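Local coordinates for spermidine N1-acetyltransferase (Vibrio cholerae O1 biovar El Tor, PDB 6DAU), which transfers the acetyl group of acetyl-CoA to the polyamines spermidine and spermine, as a member of the GNAT superfamily of N-acetyltransferases, at residues Asn20-Asn23 and Asn24-Ile27; Leu102-Arg105 and Ala106-Tyr109; Val131-Tyr134 and Glu135-Phe139. The protein carries 2 engineered substitutions. All blocks are in the same frame, centred on the assembly; numbering follows the deposited sequence.

Contact 1. Residues Asn20-Asn23 and Asn24-Ile27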
loop_
_atom_site.group_PDB
_atom_site.type_symbol
_atom_site.label_atom_id
_atom_site.label_comp_id
_atom_site.label_asym_id
_atom_site.label_seq_id
_atom_site.Cartn_x
_atom_site.Cartn_y
_atom_site.Cartn_z
ATOM N N ASN C 20 5.287 31.326 -11.275
ATOM C CA ASN C 20 5.606 32.761 -11.296
ATOM C C ASN C 20 4.505 33.575 -11.970
ATOM O O ASN C 20 4.245 34.683 -11.543
ATOM C CB ASN C 20 6.952 33.051 -11.990
ATOM C CG ASN C 20 8.138 32.602 -11.183
ATOM O OD1 ASN C 20 8.085 32.588 -9.951
ATOM N ND2 ASN C 20 9.238 32.250 -11.872
ATOM N N LEU C 21 3.870 33.016 -13.003
ATOM C CA LEU C 21 2.742 33.692 -13.653
ATOM C C LEU C 21 1.553 33.997 -12.737
ATOM O O LEU C 21 0.869 34.997 -12.975
ATOM C CB LEU C 21 2.255 32.950 -14.906
ATOM C CG LEU C 21 3.061 33.072 -16.197
ATOM C CD1 LEU C 21 2.431 32.185 -17.266
ATOM C CD2 LEU C 21 3.163 34.485 -16.700
ATOM N N ASN C 22 1.316 33.170 -11.711
ATOM C CA ASN C 22 0.248 33.444 -10.728
ATOM C C ASN C 22 0.609 34.461 -9.647
ATOM O O ASN C 22 -0.276 35.145 -9.122
ATOM C CB ASN C 22 -0.206 32.186 -10.022
ATOM C CG ASN C 22 -0.497 31.041 -10.975
ATOM O OD1 ASN C 22 -1.138 31.210 -12.020
ATOM N ND2 ASN C 22 -0.056 29.853 -10.599
ATOM N N ASN C 23 1.890 34.557 -9.315
ATOM C CA ASN C 23 2.362 35.401 -8.204
ATOM C C ASN C 23 2.054 36.897 -8.387
ATOM O O ASN C 23 1.922 37.644 -7.416
ATOM C CB ASN C 23 3.855 35.073 -7.902
ATOM C CG ASN C 23 4.787 36.306 -7.804
ATOM O OD1 ASN C 23 4.654 37.154 -6.915
ATOM N ND2 ASN C 23 5.773 36.362 -8.705
ATOM N N ASN C 24 1.932 37.309 -9.645
ATOM C CA ASN C 24 1.440 38.631 -10.024
ATOM C C ASN C 24 -0.054 38.803 -9.665
ATOM O O ASN C 24 -0.446 39.823 -9.059
ATOM C CB ASN C 24 1.674 38.866 -11.540
ATOM C CG ASN C 24 2.198 40.268 -11.847
ATOM O OD1 ASN C 24 3.286 40.645 -11.404
ATOM N ND2 ASN C 24 1.431 41.041 -12.619
ATOM N N ARG C 25 -0.837 37.770 -9.976
ATOM C CA ARG C 25 -2.260 37.911 -10.263
ATOM C C ARG C 25 -3.362 38.095 -9.209
ATOM O O ARG C 25 -4.514 38.348 -9.597
ATOM C CB ARG C 25 -2.654 36.850 -11.292
ATOM C CG ARG C 25 -2.342 37.275 -12.727
ATOM C CD ARG C 25 -2.240 36.097 -13.655
ATOM N NE ARG C 25 -3.518 35.578 -14.158
ATOM C CZ ARG C 25 -4.150 34.501 -13.681
ATOM N NH1 ARG C 25 -3.667 33.824 -12.639
ATOM N NH2 ARG C 25 -5.282 34.102 -14.242
ATOM N N ASN C 26 -3.075 37.933 -7.914
ATOM C CA ASN C 26 -4.075 38.114 -6.858
ATOM C C ASN C 26 -5.394 37.322 -7.009
ATOM O O ASN C 26 -6.418 37.672 -6.418
ATOM C CB ASN C 26 -4.317 39.622 -6.558
ATOM C CG ASN C 26 -3.190 40.254 -5.762
ATOM O OD1 ASN C 26 -2.574 39.622 -4.889
ATOM N ND2 ASN C 26 -2.898 41.519 -6.072
ATOM N N ILE C 27 -5.340 36.237 -7.778
ATOM C CA ILE C 27 -6.424 35.248 -7.820
ATOM C C ILE C 27 -5.960 33.857 -7.417
ATOM O O ILE C 27 -4.740 33.594 -7.357
ATOM C CB ILE C 27 -7.201 35.259 -9.189
ATOM C CG1 ILE C 27 -8.582 34.560 -9.159
ATOM C CG2 ILE C 27 -6.338 34.762 -10.354
ATOM C CD1 ILE C 27 -9.665 35.190 -8.316
#
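Arg25 folds its side chain back against the last turn of helix 15-24, over the carbonyls of Leu21 and Asn22. Its CB lies 3.6 Å from Asn22 O, the same oxygen that accepts the Arg25 backbone N at 2.8 Å. That bond is bent, 145° at the hydrogen, and spans i to i+3 where the helix gives out. CG then passes Leu21 O, and CD comes closer to it, 3.4 Å from Leu21 O. The bend at chi3 (82°) sets the guanidinium beside Asn22, with Arg25 NH1 3.7 Å from Asn22 OD1; the Arg25 side chain also packs on Ile88 of strand 82-89. Here the helix unwinds into the short link before strand 29-31, with Asn26 adopting positive phi just past the end; the segment belongs to the GNAT domain. The Asn22 amide and the Arg25 guanidinium are turned 50° apart, and their approach is oblique, with no hydrogen bond between them. Asn22 ND2 is hydrogen-bonded instead to Tyr36 OH, which probably sets the turn of the amide. Buried Leu21 packs on Ile88 and Ala90, while Asn26 rests on Ile113 and Ile27 on His80, each of a different neighbouring subunit.

Contact 2. Residues Leu102-Arg105 and Ala106-Tyr109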
loop_
_atom_site.group_PDB
_atom_site.type_symbol
_atom_site.label_atom_id
_atom_site.label_comp_id
_atom_site.label_asym_id
_atom_site.label_seq_id
_atom_site.Cartn_x
_atom_site.Cartn_y
_atom_site.Cartn_z
ATOM N N LEU C 102 -1.943 34.771 -30.090
ATOM C CA LEU C 102 -2.057 33.620 -29.210
ATOM C C LEU C 102 -3.468 33.118 -29.073
ATOM O O LEU C 102 -3.697 31.911 -29.044
ATOM C CB LEU C 102 -1.445 33.910 -27.850
ATOM C CG LEU C 102 0.052 34.288 -27.953
ATOM C CD1 LEU C 102 0.563 34.582 -26.548
ATOM C CD2 LEU C 102 0.821 33.163 -28.638
ATOM N N ILE C 103 -4.422 34.046 -29.021
ATOM C CA ILE C 103 -5.829 33.675 -29.062
ATOM C C ILE C 103 -6.097 32.840 -30.329
ATOM O O ILE C 103 -6.676 31.751 -30.252
ATOM C CB ILE C 103 -6.747 34.893 -28.951
ATOM C CG1 ILE C 103 -6.668 35.454 -27.513
ATOM C CG2 ILE C 103 -8.191 34.526 -29.292
ATOM C CD1 ILE C 103 -7.016 36.953 -27.425
ATOM N N ASN C 104 -5.624 33.328 -31.463
ATOM C CA ASN C 104 -5.829 32.618 -32.738
ATOM C C ASN C 104 -5.136 31.254 -32.788
ATOM O O ASN C 104 -5.711 30.308 -33.287
ATOM C CB ASN C 104 -5.500 33.498 -33.954
ATOM C CG ASN C 104 -6.563 34.597 -34.169
ATOM O OD1 ASN C 104 -7.763 34.423 -33.903
ATOM N ND2 ASN C 104 -6.116 35.764 -34.618
ATOM N N ARG C 105 -3.922 31.151 -32.253
ATOM C CA ARG C 105 -3.245 29.848 -32.100
ATOM C C ARG C 105 -4.042 28.860 -31.253
ATOM O O ARG C 105 -4.150 27.687 -31.629
ATOM C CB ARG C 105 -1.862 29.987 -31.499
ATOM C CG ARG C 105 -0.892 30.733 -32.398
ATOM C CD ARG C 105 -0.498 29.936 -33.628
ATOM N NE ARG C 105 -0.330 30.804 -34.786
ATOM C CZ ARG C 105 0.738 31.567 -34.996
ATOM N NH1 ARG C 105 0.792 32.325 -36.105
ATOM N NH2 ARG C 105 1.801 31.545 -34.182
ATOM N N ALA C 106 -4.611 29.346 -30.151
ATOM C CA ALA C 106 -5.391 28.493 -29.243
ATOM C C ALA C 106 -6.626 27.966 -29.948
ATOM O O ALA C 106 -6.959 26.768 -29.841
ATOM C CB ALA C 106 -5.806 29.259 -28.014
ATOM N N LEU C 107 -7.283 28.862 -30.695
ATOM C CA LEU C 107 -8.477 28.497 -31.433
ATOM C C LEU C 107 -8.153 27.527 -32.538
ATOM O O LEU C 107 -8.882 26.552 -32.765
ATOM C CB LEU C 107 -9.188 29.740 -31.972
ATOM C CG LEU C 107 -9.765 30.665 -30.883
ATOM C CD1 LEU C 107 -10.525 31.803 -31.518
ATOM C CD2 LEU C 107 -10.666 29.939 -29.886
ATOM N N ASP C 108 -7.035 27.781 -33.211
ATOM C CA ASP C 108 -6.564 26.902 -34.253
ATOM C C ASP C 108 -6.367 25.466 -33.740
ATOM O O ASP C 108 -6.830 24.494 -34.368
ATOM C CB ASP C 108 -5.276 27.392 -34.851
ATOM C CG ASP C 108 -5.485 28.264 -36.064
ATOM O OD1 ASP C 108 -6.069 27.785 -37.049
ATOM O OD2 ASP C 108 -5.070 29.426 -36.028
ATOM N N TYR C 109 -5.671 25.339 -32.616
ATOM C CA TYR C 109 -5.432 24.044 -32.076
ATOM C C TYR C 109 -6.770 23.397 -31.622
ATOM O O TYR C 109 -7.033 22.237 -31.950
ATOM C CB TYR C 109 -4.421 24.153 -30.942
ATOM C CG TYR C 109 -4.307 22.896 -30.130
ATOM C CD1 TYR C 109 -3.445 21.852 -30.498
ATOM C CD2 TYR C 109 -5.042 22.779 -28.961
ATOM C CE1 TYR C 109 -3.321 20.706 -29.707
ATOM C CE2 TYR C 109 -4.933 21.651 -28.153
ATOM C CZ TYR C 109 -4.085 20.627 -28.540
ATOM O OH TYR C 109 -4.048 19.542 -27.719
#
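Leu107 leans back over the preceding turn of helix 98-112, its CG 3.3 Å from Ile103 O and its CD1 4.2 Å from Ile103 CG2. With chi1 at -66°, CG stands beside the backbone N, which turns the branch back toward the Ile103 carbonyl. The backbone N of Leu107 bonds to that same oxygen, Ile103 O, at 3.0 Å. Ala106 completes the tight side: its methyl CB sits 3.5 Å from both Leu102 O and Ile103 O, and it packs on Phe85 of strand 82-89. Four successive i to i+4 bonds, from Ala106, Leu107, Asp108 and Tyr109 to Leu102, Ile103, Asn104 and Arg105, make the turn regular alpha-helix.

The looser side carries Asn104, Arg105 and Asp108, all partly exposed. Asp108 OD2 lies 2.9 Å from Asn104 O; both are acceptors, so this is a close approach of two oxygens and not a hydrogen bond. The Arg105 chain, bent at chi2 and chi3, runs outward, leaving Arg105 NE 5.1 Å from Asp108 OD2, opposite charges near each other without a salt bridge.

Tyr109 leads off toward a subunit interface, its OH hydrogen-bonded to Glu37 OE2 of a neighbouring subunit. The helix is the crossover of the beta-alpha-beta unit 82-89, 98-112, 118-124: Leu102 packs on Ile87, Ile103 on Phe85 and on helix 128-136, Leu107 on Phe139 just past that helix, and Tyr109 meets Phe58 of strand 56-61 edge-to-face.

Contact 3. Residues Val131-Tyr134 and Glu135-Phe139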
loop_
_atom_site.group_PDB
_atom_site.type_symbol
_atom_site.label_atom_id
_atom_site.label_comp_id
_atom_site.label_asym_id
_atom_site.label_seq_id
_atom_site.Cartn_x
_atom_site.Cartn_y
_atom_site.Cartn_z
ATOM N N VAL C 131 -12.596 42.567 -23.299
ATOM C CA VAL C 131 -13.873 42.217 -23.943
ATOM C C VAL C 131 -13.824 42.535 -25.431
ATOM O O VAL C 131 -14.102 41.677 -26.277
ATOM C CB VAL C 131 -15.083 42.937 -23.267
ATOM C CG1 VAL C 131 -16.372 42.788 -24.078
ATOM C CG2 VAL C 131 -15.303 42.410 -21.858
ATOM N N HIS C 132 -13.449 43.762 -25.748
ATOM C CA HIS C 132 -13.446 44.211 -27.128
ATOM C C HIS C 132 -12.434 43.432 -27.970
ATOM O O HIS C 132 -12.768 43.024 -29.091
ATOM C CB HIS C 132 -13.330 45.748 -27.207
ATOM C CG HIS C 132 -13.220 46.276 -28.599
ATOM N ND1 HIS C 132 -12.019 46.674 -29.150
ATOM C CD2 HIS C 132 -14.162 46.496 -29.552
ATOM C CE1 HIS C 132 -12.225 47.132 -30.377
ATOM N NE2 HIS C 132 -13.515 47.026 -30.646
ATOM N N LEU C 133 -11.246 43.153 -27.413
ATOM C CA LEU C 133 -10.261 42.300 -28.084
ATOM C C LEU C 133 -10.842 40.891 -28.436
ATOM O O LEU C 133 -10.713 40.406 -29.581
ATOM C CB LEU C 133 -8.993 42.181 -27.251
ATOM C CG LEU C 133 -7.961 41.120 -27.723
ATOM C CD1 LEU C 133 -7.269 41.400 -29.069
ATOM C CD2 LEU C 133 -6.874 40.919 -26.689
ATOM N N TYR C 134 -11.493 40.251 -27.469
ATOM C CA TYR C 134 -12.088 38.937 -27.735
ATOM C C TYR C 134 -13.179 39.044 -28.809
ATOM O O TYR C 134 -13.269 38.158 -29.673
ATOM C CB TYR C 134 -12.607 38.263 -26.471
ATOM C CG TYR C 134 -11.525 37.856 -25.489
ATOM C CD1 TYR C 134 -10.475 36.985 -25.856
ATOM C CD2 TYR C 134 -11.561 38.316 -24.175
ATOM C CE1 TYR C 134 -9.482 36.627 -24.949
ATOM C CE2 TYR C 134 -10.560 37.963 -23.251
ATOM C CZ TYR C 134 -9.537 37.121 -23.641
ATOM O OH TYR C 134 -8.576 36.773 -22.722
ATOM N N GLU C 135 -13.972 40.120 -28.757
ATOM C CA GLU C 135 -14.990 40.392 -29.786
ATOM C C GLU C 135 -14.405 40.496 -31.181
ATOM O O GLU C 135 -14.961 39.921 -32.115
ATOM C CB GLU C 135 -15.831 41.636 -29.461
ATOM C CG GLU C 135 -16.959 41.287 -28.498
ATOM C CD GLU C 135 -17.670 42.466 -27.867
ATOM O OE1 GLU C 135 -17.369 43.652 -28.178
ATOM O OE2 GLU C 135 -18.548 42.172 -27.010
ATOM N N GLU C 136 -13.259 41.163 -31.310
ATOM C CA GLU C 136 -12.558 41.230 -32.596
ATOM C C GLU C 136 -12.024 39.890 -33.043
ATOM O O GLU C 136 -11.890 39.666 -34.243
ATOM C CB GLU C 136 -11.415 42.243 -32.571
ATOM C CG GLU C 136 -11.823 43.627 -32.143
ATOM C CD GLU C 136 -11.015 44.715 -32.827
ATOM O OE1 GLU C 136 -9.785 44.753 -32.605
ATOM O OE2 GLU C 136 -11.621 45.520 -33.574
ATOM N N CYS C 137 -11.704 39.006 -32.092
ATOM C CA CYS C 137 -11.305 37.640 -32.453
ATOM C C CYS C 137 -12.491 36.739 -32.801
ATOM O O CYS C 137 -12.291 35.610 -33.189
ATOM C CB CYS C 137 -10.384 37.028 -31.397
ATOM S SG CYS C 137 -8.793 37.920 -31.279
ATOM N N GLY C 138 -13.714 37.260 -32.693
ATOM C CA GLY C 138 -14.936 36.545 -33.097
ATOM C C GLY C 138 -15.751 35.959 -31.945
ATOM O O GLY C 138 -16.765 35.291 -32.172
ATOM N N PHE C 139 -15.314 36.188 -30.710
ATOM C CA PHE C 139 -16.092 35.759 -29.539
ATOM C C PHE C 139 -17.331 36.646 -29.411
ATOM O O PHE C 139 -17.284 37.848 -29.746
ATOM C CB PHE C 139 -15.262 35.888 -28.269
ATOM C CG PHE C 139 -14.271 34.780 -28.076
ATOM C CD1 PHE C 139 -12.970 34.877 -28.596
ATOM C CD2 PHE C 139 -14.628 33.623 -27.348
ATOM C CE1 PHE C 139 -12.031 33.867 -28.384
ATOM C CE2 PHE C 139 -13.698 32.581 -27.161
ATOM C CZ PHE C 139 -12.409 32.687 -27.681
#
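Tyr134 O, where helix 128-136 ends, has three backbone nitrogens crowded round it, those of Cys137, Gly138 and Phe139; the clear hydrogen bond is from Phe139 N, 3.0 Å from Tyr134 O. This bond reaches back five residues. Together with Gly138 N to Glu135 O and the positive phi of Gly138, it belongs to a Schellman motif, the classic C-terminal cap of an alpha-helix.

The reversal brings Phe139 back alongside Tyr134. Tyr134 CB lies 4.0 Å from Phe139 CB. Tyr134 O sits at the edge of the Phe139 ring, in its plane. The two rings form a T-shaped pair, the edge of Tyr134 directed at the face of Phe139, with centroids 5.7 Å apart and planes at 74°. Tyr134 also packs on Phe85 and Ile87, and Phe139 on Leu121 and Met161, so the pair lies between the helix and the sheet. Leu133 CD1 approaches Cys137 SG loosely.

On the outer side, His132 and Glu136 are one turn apart. A chi1 of 176° points the imidazole of His132 along the helix, toward its C-terminal end, where it receives Glu136 CG over one face, 4.1 Å from the ring centroid, a CH-pi contact. The carboxylate is tilted 30° from the ring, Glu136 OE2 3.6 Å from His132 CE1, while OE1 makes a salt bridge to Arg100. Val131 and Glu135 run side by side, Val131 CG1 touching Glu135 OE2.

Aromatic and apolar groups thus occupy the buried face and acids the exposed one; Arg100 probably offsets the charge of Glu136, whose carboxylate may in turn favour a protonated His132.

How the contacts relate
Along the chain the contacts come in the order 1, 2, 3, all inside the GNAT domain. Contact 1, at the end of helix 15-24, stands apart: its centre is about 23 Å from that of contact 2 and about 24 Å from that of contact 3, without touching either. Contacts 2 and 3, with centres about 13 Å apart, meet directly. Ile103 CD1 lies 3.5 Å from Tyr134 CE1, and Ile103 CG2 is 3.9 Å from Cys137 CB, so helices 98-112 and 128-136 share one apolar layer against the mixed sheet. Contacts 1 and 2 lie on opposite sides of the chain's centre; in the twelve-chain assembly contact 1 touches two neighbouring subunits and contact 2 one.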